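Ribosome inactivating type 1 protein (Iris hollandica, PDB 3MVG) is a single-chain (type 1) member of the ribosome-inactivating protein family, plant proteins named for putting ribosomes out of action. Local coordinates at residues A110-A115 with S151-I156; N118-D123 with G193-Q198; L85-A90 with T103-Y108. All blocks are in the same frame, centred on the assembly; numbering follows the deposited sequence. Where two conformers were deposited one is given.

Contact 1 of 3, residues A110-A115 with S151-I156; sequences ALQNVA and SLIVLI
L111 and I153 meet with matching first torsions. In L111 the CG lies anti to the carbonyl carbon (chi1 -68°), and in I153 the CG1 does the same (chi1 -72°). Both chains run on extended from there, and they slide past each other in opposite directions. CB of L111 comes 3.7 Å from CG1 of I153. The tip of I153 comes up to the backbone of the other helix near O of L111. Its CD1 touches CG of Q112 and lies near CB of A115.

The two methyls of L111 part ways. CD1 meets CD1 of I156 tip to tip at 3.7 Å. CD2 turns to the other neighbour and sits 4.1 Å from CB of L152; the L111 and L152 side chains cross at about a right angle. L111 is thus seated among L152, I153 and I156, three residues on one face of the second helix. F104 also packs on L111.

Q112 gives only its aliphatic part to this interface. Its OE1 accepts a hydrogen bond from NH2 of R119. The contact itself is apolar and largely buried.

The axes of the two segments approach to 9.9 Å, with their N-to-C directions 141° apart. This is side-chain packing of two roughly antiparallel helices, 108-115 and 146-164, within the helical part of the ribosome-inactivating protein fold.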
loop_
_atom_site.group_PDB
_atom_site.type_symbol
_atom_site.label_atom_id
_atom_site.label_comp_id
_atom_site.label_asym_id
_atom_site.label_seq_id
_atom_site.Cartn_x
_atom_site.Cartn_y
_atom_site.Cartn_z
ATOM N N ALA A 110 16.640 19.085 -13.602
ATOM C CA ALA A 110 16.715 20.510 -13.283
ATOM C C ALA A 110 16.596 20.750 -11.778
ATOM O O ALA A 110 17.366 21.518 -11.200
ATOM C CB ALA A 110 15.637 21.273 -14.012
ATOM N N LEU A 111 15.626 20.099 -11.137
ATOM C CA LEU A 111 15.424 20.300 -9.698
ATOM C C LEU A 111 16.638 19.877 -8.887
ATOM O O LEU A 111 17.053 20.589 -7.971
ATOM C CB LEU A 111 14.184 19.549 -9.211
ATOM C CG LEU A 111 12.834 20.052 -9.710
ATOM C CD1 LEU A 111 11.765 19.006 -9.409
ATOM C CD2 LEU A 111 12.475 21.383 -9.071
ATOM N N GLN A 112 17.196 18.712 -9.215
ATOM C CA GLN A 112 18.359 18.194 -8.491
ATOM C C GLN A 112 19.607 19.052 -8.683
ATOM O O GLN A 112 20.404 19.215 -7.758
ATOM C CB GLN A 112 18.618 16.729 -8.848
ATOM C CG GLN A 112 17.525 15.841 -8.255
ATOM C CD GLN A 112 17.528 14.395 -8.728
ATOM O OE1 GLN A 112 16.898 13.552 -8.105
ATOM N NE2 GLN A 112 18.206 14.108 -9.836
ATOM N N ASN A 113 19.758 19.610 -9.877
ATOM C CA ASN A 113 20.843 20.543 -10.128
ATOM C C ASN A 113 20.729 21.781 -9.240
ATOM O O ASN A 113 21.701 22.177 -8.592
ATOM C CB ASN A 113 20.878 20.945 -11.599
ATOM C CG ASN A 113 21.981 21.937 -11.902
ATOM O OD1 ASN A 113 23.168 21.604 -11.836
ATOM N ND2 ASN A 113 21.598 23.165 -12.222
ATOM N N VAL A 114 19.543 22.380 -9.190
ATOM C CA VAL A 114 19.332 23.582 -8.380
ATOM C C VAL A 114 19.431 23.278 -6.874
ATOM O O VAL A 114 19.997 24.067 -6.116
ATOM C CB VAL A 114 18.009 24.295 -8.761
ATOM C CG1 VAL A 114 17.739 25.489 -7.857
ATOM C CG2 VAL A 114 18.067 24.750 -10.216
ATOM N N ALA A 115 18.901 22.127 -6.461
ATOM C CA ALA A 115 18.919 21.721 -5.054
ATOM C C ALA A 115 20.305 21.296 -4.575
ATOM O O ALA A 115 20.563 21.266 -3.373
ATOM C CB ALA A 115 17.916 20.603 -4.806
ATOM N N SER A 151 12.585 21.684 -1.845
ATOM C CA SER A 151 11.231 21.533 -1.310
ATOM C C SER A 151 10.268 20.980 -2.346
ATOM O O SER A 151 9.416 20.149 -2.022
ATOM C CB SER A 151 10.726 22.852 -0.736
ATOM O OG SER A 151 11.570 23.257 0.342
ATOM N N LEU A 152 10.419 21.409 -3.595
ATOM C CA LEU A 152 9.609 20.871 -4.682
ATOM C C LEU A 152 9.890 19.397 -4.948
ATOM O O LEU A 152 8.977 18.642 -5.245
ATOM C CB LEU A 152 9.772 21.704 -5.950
ATOM C CG LEU A 152 9.045 23.049 -5.935
ATOM C CD1 LEU A 152 9.506 23.904 -7.107
ATOM C CD2 LEU A 152 7.525 22.890 -5.942
ATOM N N ILE A 153 11.135 18.967 -4.795
ATOM C CA ILE A 153 11.456 17.543 -4.915
ATOM C C ILE A 153 10.638 16.731 -3.908
ATOM O O ILE A 153 10.081 15.681 -4.244
ATOM C CB ILE A 153 12.972 17.295 -4.725
ATOM C CG1 ILE A 153 13.728 17.804 -5.954
ATOM C CG2 ILE A 153 13.263 15.817 -4.499
ATOM C CD1 ILE A 153 15.240 17.879 -5.776
ATOM N N VAL A 154 10.580 17.215 -2.667
ATOM C CA VAL A 154 9.813 16.553 -1.609
ATOM C C VAL A 154 8.318 16.550 -1.952
ATOM O O VAL A 154 7.664 15.504 -1.931
ATOM C CB VAL A 154 10.061 17.223 -0.231
ATOM C CG1 VAL A 154 9.133 16.652 0.838
ATOM C CG2 VAL A 154 11.518 17.045 0.196
ATOM N N LEU A 155 7.783 17.717 -2.292
ATOM C CA LEU A 155 6.337 17.847 -2.528
ATOM C C LEU A 155 5.862 17.119 -3.779
ATOM O O LEU A 155 4.817 16.482 -3.755
ATOM C CB LEU A 155 5.921 19.315 -2.561
ATOM C CG LEU A 155 6.145 20.036 -1.230
ATOM C CD1 LEU A 155 5.797 21.509 -1.340
ATOM C CD2 LEU A 155 5.402 19.381 -0.060
ATOM N N ILE A 156 6.633 17.204 -4.861
ATOM C CA ILE A 156 6.303 16.476 -6.077
ATOM C C ILE A 156 6.222 14.976 -5.799
ATOM O O ILE A 156 5.275 14.306 -6.226
ATOM C CB ILE A 156 7.287 16.800 -7.217
ATOM C CG1 ILE A 156 7.041 18.231 -7.714
ATOM C CG2 ILE A 156 7.153 15.778 -8.353
ATOM C CD1 ILE A 156 8.169 18.819 -8.551
#

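Contact 2 of 3, residues N118-D123 with G193-Q198; sequences NRENID and GIIDLQ
The guanidinium of R119 lies between I195 on one face and the ring of Y108 (cation-pi) on the opposite one, with the amide of Q198 at its edge. In the conformer given for I195, CD1 stands 4.1 Å above the plane, over its centre. CG2 of the same residue approaches NH1 on that face, at 3.3 Å. The guanidinium and amide planes are nearly coplanar, 12° apart.

R119 grips Q198 side-on, with two nitrogens on one oxygen. OE1 of Q198 accepts from NE at 2.9 Å and from NH1 at 2.8 Å. Both bonds are well off straight, with N-H...O angles near 145°. The oxygen lies close to the guanidinium plane, so the pair of bonds probably keeps the group in line with the amide plane and limits its rotation. NE2 of Q198 is hydrogen-bonded to Q157, which fixes the amide from its other end.

E120 crosses I195 at about a right angle, but its very close approach is doubtful.

R119 also packs on I153 and Q157. The arginine therefore sits where the loop between helices 108-115 and 126-138 meets helix 192-199, with helix 146-164 packed alongside.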
loop_
_atom_site.group_PDB
_atom_site.type_symbol
_atom_site.label_atom_id
_atom_site.label_comp_id
_atom_site.label_asym_id
_atom_site.label_seq_id
_atom_site.Cartn_x
_atom_site.Cartn_y
_atom_site.Cartn_z
ATOM N N ASN A 118 20.790 14.967 -5.098
ATOM C CA ASN A 118 19.959 13.964 -5.732
ATOM C C ASN A 118 18.863 13.531 -4.762
ATOM O O ASN A 118 19.074 13.505 -3.550
ATOM C CB ASN A 118 20.851 12.803 -6.162
ATOM C CG ASN A 118 20.155 11.484 -6.137
ATOM O OD1 ASN A 118 19.246 11.224 -6.919
ATOM N ND2 ASN A 118 20.609 10.615 -5.256
ATOM N N ARG A 119 17.688 13.199 -5.288
ATOM C CA ARG A 119 16.579 12.849 -4.405
ATOM C C ARG A 119 16.776 11.531 -3.642
ATOM O O ARG A 119 16.099 11.295 -2.640
ATOM C CB ARG A 119 15.238 12.918 -5.130
ATOM C CG ARG A 119 14.972 11.843 -6.154
ATOM C CD ARG A 119 13.848 12.323 -7.039
ATOM N NE ARG A 119 13.378 11.362 -8.029
ATOM C CZ ARG A 119 13.958 11.134 -9.205
ATOM N NH1 ARG A 119 13.410 10.266 -10.040
ATOM N NH2 ARG A 119 15.085 11.746 -9.541
ATOM N N GLU A 120 17.735 10.708 -4.068
ATOM C CA GLU A 120 18.137 9.534 -3.287
ATOM C C GLU A 120 18.649 9.928 -1.903
ATOM O O GLU A 120 18.686 9.097 -0.998
ATOM C CB GLU A 120 19.217 8.718 -4.011
ATOM C CG GLU A 120 18.710 7.850 -5.145
ATOM C CD GLU A 120 19.816 7.126 -5.896
ATOM O OE1 GLU A 120 20.702 6.527 -5.247
ATOM O OE2 GLU A 120 19.782 7.143 -7.144
ATOM N N ASN A 121 19.040 11.192 -1.752
ATOM C CA ASN A 121 19.612 11.691 -0.499
ATOM C C ASN A 121 18.711 12.667 0.266
ATOM O O ASN A 121 19.165 13.372 1.169
ATOM C CB ASN A 121 20.994 12.308 -0.768
ATOM C CG ASN A 121 21.938 11.335 -1.455
ATOM O OD1 ASN A 121 22.026 10.166 -1.080
ATOM N ND2 ASN A 121 22.636 11.812 -2.476
ATOM N N ILE A 122 17.427 12.680 -0.089
ATOM C CA ILE A 122 16.450 13.592 0.510
ATOM C C ILE A 122 15.366 12.796 1.232
ATOM O O ILE A 122 14.650 12.005 0.616
ATOM C CB ILE A 122 15.833 14.529 -0.556
ATOM C CG1 ILE A 122 16.916 15.471 -1.110
ATOM C CG2 ILE A 122 14.631 15.301 0.016
ATOM C CD1 ILE A 122 16.490 16.292 -2.321
ATOM N N ASP A 123 15.265 12.998 2.546
ATOM C CA ASP A 123 14.262 12.310 3.376
ATOM C C ASP A 123 12.845 12.634 2.922
ATOM O O ASP A 123 12.534 13.787 2.621
ATOM C CB ASP A 123 14.372 12.721 4.853
ATOM C CG ASP A 123 15.565 12.110 5.566
ATOM O OD1 ASP A 123 16.184 11.168 5.052
ATOM O OD2 ASP A 123 15.863 12.583 6.683
ATOM N N GLY A 193 14.808 1.633 -6.885
ATOM C CA GLY A 193 13.543 1.067 -7.334
ATOM C C GLY A 193 12.453 2.111 -7.483
ATOM O O GLY A 193 11.754 2.140 -8.490
ATOM N N ILE A 194 12.304 2.966 -6.475
ATOM C CA ILE A 194 11.279 4.007 -6.499
ATOM C C ILE A 194 11.574 5.008 -7.605
ATOM O O ILE A 194 10.679 5.436 -8.329
ATOM C CB ILE A 194 11.199 4.753 -5.156
ATOM C CG1 ILE A 194 10.505 3.888 -4.104
ATOM C CG2 ILE A 194 10.459 6.071 -5.323
ATOM C CD1 ILE A 194 10.351 4.572 -2.766
ATOM N N ILE A 195 12.843 5.369 -7.740
ATOM C CA ILE A 195 13.251 6.318 -8.763
ATOM C C ILE A 195 12.997 5.794 -10.180
ATOM O O ILE A 195 12.556 6.540 -11.056
ATOM C CB ILE A 195 14.720 6.728 -8.573
ATOM C CG1 ILE A 195 14.864 7.546 -7.291
ATOM C CG2 ILE A 195 15.216 7.531 -9.755
ATOM C CD1 ILE A 195 16.174 8.264 -7.183
ATOM N N ASP A 196 13.265 4.508 -10.398
ATOM C CA ASP A 196 13.045 3.895 -11.707
ATOM C C ASP A 196 11.559 3.776 -12.014
ATOM O O ASP A 196 11.141 3.914 -13.161
ATOM C CB ASP A 196 13.738 2.541 -11.815
ATOM C CG ASP A 196 14.058 2.177 -13.243
ATOM O OD1 ASP A 196 13.951 0.987 -13.579
ATOM O OD2 ASP A 196 14.409 3.085 -14.035
ATOM N N LEU A 197 10.760 3.553 -10.979
ATOM C CA LEU A 197 9.326 3.541 -11.141
ATOM C C LEU A 197 8.836 4.911 -11.635
ATOM O O LEU A 197 8.121 5.011 -12.638
ATOM C CB LEU A 197 8.685 3.149 -9.819
ATOM C CG LEU A 197 7.206 2.821 -9.848
ATOM C CD1 LEU A 197 6.918 1.627 -10.763
ATOM C CD2 LEU A 197 6.745 2.542 -8.428
ATOM N N GLN A 198 9.278 5.973 -10.959
ATOM C CA GLN A 198 8.935 7.337 -11.348
ATOM C C GLN A 198 9.310 7.616 -12.802
ATOM O O GLN A 198 8.526 8.190 -13.552
ATOM C CB GLN A 198 9.628 8.358 -10.438
ATOM C CG GLN A 198 9.191 8.310 -8.984
ATOM C CD GLN A 198 10.072 9.159 -8.088
ATOM O OE1 GLN A 198 11.063 9.739 -8.532
ATOM N NE2 GLN A 198 9.716 9.239 -6.821
#

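Contact 3 of 3, residues L85-A90 with T103-Y108; sequences LSDTPA and TFTGSY. Unlike the reference sequence in segment 85-90: S86 (reference Ala). Unlike the reference sequence in segment 103-108: T105 (reference Ile).
L85 reaches along the loop that leads into helix 108-115. Its CB lies 3.8 Å from O of F104. At CG the chain forks. CD1 goes to the backbone of G106, 3.8 Å from its CA. CD2 rests 3.7 Å from CE2 of F104, approaching the ring at a slant. The CB of F104 points away from the turn, but the ring meets L85 and packs on V148 and L152 of helix 146-164.

S86 supplies the direct polar link. Its N donates to O of F104 at 2.9 Å, with a nearly straight N-H (170°), although the donor stands well above the carbonyl plane. In the conformer given, with chi1 at 71°, OG of S86 stands between its backbone N and carbonyl carbon. There it faces CG2 of T105 and meets a water that donates to O of T103.

D87 lies across T105, its carboxylate carbon 3.8 Å from CG2 of T105. A second water bridges the two loops, donating to OD2 of D87 and accepting from N of G106.

T88 N to L85 O closes a type I beta turn. This turn after strand 81-84 thus packs against the connection that leads, through the N-cap S107, into helix 108-115.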
loop_
_atom_site.group_PDB
_atom_site.type_symbol
_atom_site.label_atom_id
_atom_site.label_comp_id
_atom_site.label_asym_id
_atom_site.label_seq_id
_atom_site.Cartn_x
_atom_site.Cartn_y
_atom_site.Cartn_z
ATOM N N LEU A 85 7.155 27.552 -12.580
ATOM C CA LEU A 85 8.310 26.876 -13.164
ATOM C C LEU A 85 8.629 27.549 -14.510
ATOM O O LEU A 85 7.757 28.187 -15.125
ATOM C CB LEU A 85 8.080 25.367 -13.300
ATOM C CG LEU A 85 7.970 24.623 -11.964
ATOM C CD1 LEU A 85 7.428 23.221 -12.198
ATOM C CD2 LEU A 85 9.300 24.563 -11.220
ATOM N N SER A 86 9.878 27.433 -14.954
ATOM C CA SER A 86 10.343 28.237 -16.090
ATOM C C SER A 86 9.566 27.988 -17.386
ATOM O O SER A 86 9.433 28.895 -18.214
ATOM C CB SER A 86 11.843 28.045 -16.317
ATOM O OG SER A 86 12.120 26.757 -16.836
ATOM N N ASP A 87 9.033 26.777 -17.540
ATOM C CA ASP A 87 8.298 26.407 -18.750
ATOM C C ASP A 87 6.782 26.602 -18.681
ATOM O O ASP A 87 6.081 26.356 -19.659
ATOM C CB ASP A 87 8.660 24.982 -19.211
ATOM C CG ASP A 87 8.525 23.920 -18.112
ATOM O OD1 ASP A 87 8.345 24.235 -16.915
ATOM O OD2 ASP A 87 8.643 22.728 -18.465
ATOM N N THR A 88 6.276 27.081 -17.550
ATOM C CA THR A 88 4.833 27.210 -17.369
ATOM C C THR A 88 4.284 28.436 -18.094
ATOM O O THR A 88 4.727 29.544 -17.836
ATOM C CB THR A 88 4.497 27.266 -15.878
ATOM O OG1 THR A 88 4.976 26.067 -15.272
ATOM C CG2 THR A 88 3.003 27.393 -15.654
ATOM N N PRO A 89 3.306 28.239 -19.000
ATOM C CA PRO A 89 2.744 29.395 -19.698
ATOM C C PRO A 89 2.107 30.402 -18.744
ATOM O O PRO A 89 1.438 30.022 -17.770
ATOM C CB PRO A 89 1.692 28.762 -20.615
ATOM C CG PRO A 89 2.216 27.390 -20.878
ATOM C CD PRO A 89 2.794 26.971 -19.552
ATOM N N ALA A 90 2.357 31.679 -19.011
ATOM C CA ALA A 90 1.756 32.778 -18.266
ATOM C C ALA A 90 0.232 32.745 -18.358
ATOM O O ALA A 90 -0.334 32.333 -19.378
ATOM C CB ALA A 90 2.282 34.108 -18.786
ATOM N N THR A 103 13.838 29.924 -12.405
ATOM C CA THR A 103 14.765 29.731 -13.523
ATOM C C THR A 103 14.878 28.276 -13.985
ATOM O O THR A 103 15.603 27.976 -14.940
ATOM C CB THR A 103 16.181 30.216 -13.170
ATOM O OG1 THR A 103 16.763 29.327 -12.212
ATOM C CG2 THR A 103 16.149 31.636 -12.618
ATOM N N PHE A 104 14.164 27.375 -13.313
ATOM C CA PHE A 104 14.224 25.945 -13.618
ATOM C C PHE A 104 12.864 25.342 -13.937
ATOM O O PHE A 104 11.819 25.863 -13.526
ATOM C CB PHE A 104 14.852 25.183 -12.440
ATOM C CG PHE A 104 14.184 25.456 -11.108
ATOM C CD1 PHE A 104 14.604 26.519 -10.312
ATOM C CD2 PHE A 104 13.128 24.658 -10.657
ATOM C CE1 PHE A 104 13.986 26.784 -9.082
ATOM C CE2 PHE A 104 12.511 24.912 -9.432
ATOM C CZ PHE A 104 12.942 25.979 -8.640
ATOM N N THR A 105 12.895 24.241 -14.682
ATOM C CA THR A 105 11.701 23.448 -14.923
ATOM C C THR A 105 11.510 22.449 -13.776
ATOM O O THR A 105 12.314 22.374 -12.844
ATOM C CB THR A 105 11.820 22.633 -16.229
ATOM O OG1 THR A 105 12.792 21.595 -16.041
ATOM C CG2 THR A 105 12.201 23.508 -17.430
ATOM N N GLY A 106 10.436 21.673 -13.883
ATOM C CA GLY A 106 10.110 20.653 -12.901
ATOM C C GLY A 106 10.730 19.290 -13.145
ATOM O O GLY A 106 10.417 18.345 -12.427
ATOM N N SER A 107 11.613 19.158 -14.135
ATOM C CA SER A 107 12.282 17.869 -14.323
ATOM C C SER A 107 13.161 17.574 -13.112
ATOM O O SER A 107 13.692 18.495 -12.491
ATOM C CB SER A 107 13.111 17.841 -15.607
ATOM O OG SER A 107 14.312 18.563 -15.434
ATOM N N TYR A 108 13.319 16.302 -12.762
ATOM C CA TYR A 108 14.203 15.976 -11.652
ATOM C C TYR A 108 15.645 16.391 -11.932
ATOM O O TYR A 108 16.358 16.771 -11.017
ATOM C CB TYR A 108 14.127 14.501 -11.262
ATOM C CG TYR A 108 12.827 14.141 -10.589
ATOM C CD1 TYR A 108 12.451 14.749 -9.392
ATOM C CD2 TYR A 108 11.971 13.197 -11.144
ATOM C CE1 TYR A 108 11.255 14.434 -8.764
ATOM C CE2 TYR A 108 10.764 12.869 -10.519
ATOM C CZ TYR A 108 10.427 13.493 -9.330
ATOM O OH TYR A 108 9.241 13.180 -8.716
HETATM O O HOH W 1 14.844 26.362 -17.414
HETATM O O HOH W 2 8.376 21.438 -15.844
#

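Overall arrangement
From the N terminus, the chain passes through the mixed sheet to strand 81-84. Contact 3 comes next. It closes a short loop containing helix 92-95 and strand 100-101, and it closes before contact 1 opens. Contacts 1 and 2 follow and cross: 110-115, 118-123, 151-156 and 193-198 alternate along the chain. Contact 1 joins helix 108-115 to helix 146-164. Contact 2 ties the loop after the first of these to helix 192-199. Contact 1 lies between the others, its centre about 11 Å from each of theirs, and touches both. Y108 brings contacts 2 and 3 together as well. Together they link the sheet edge to the helical region.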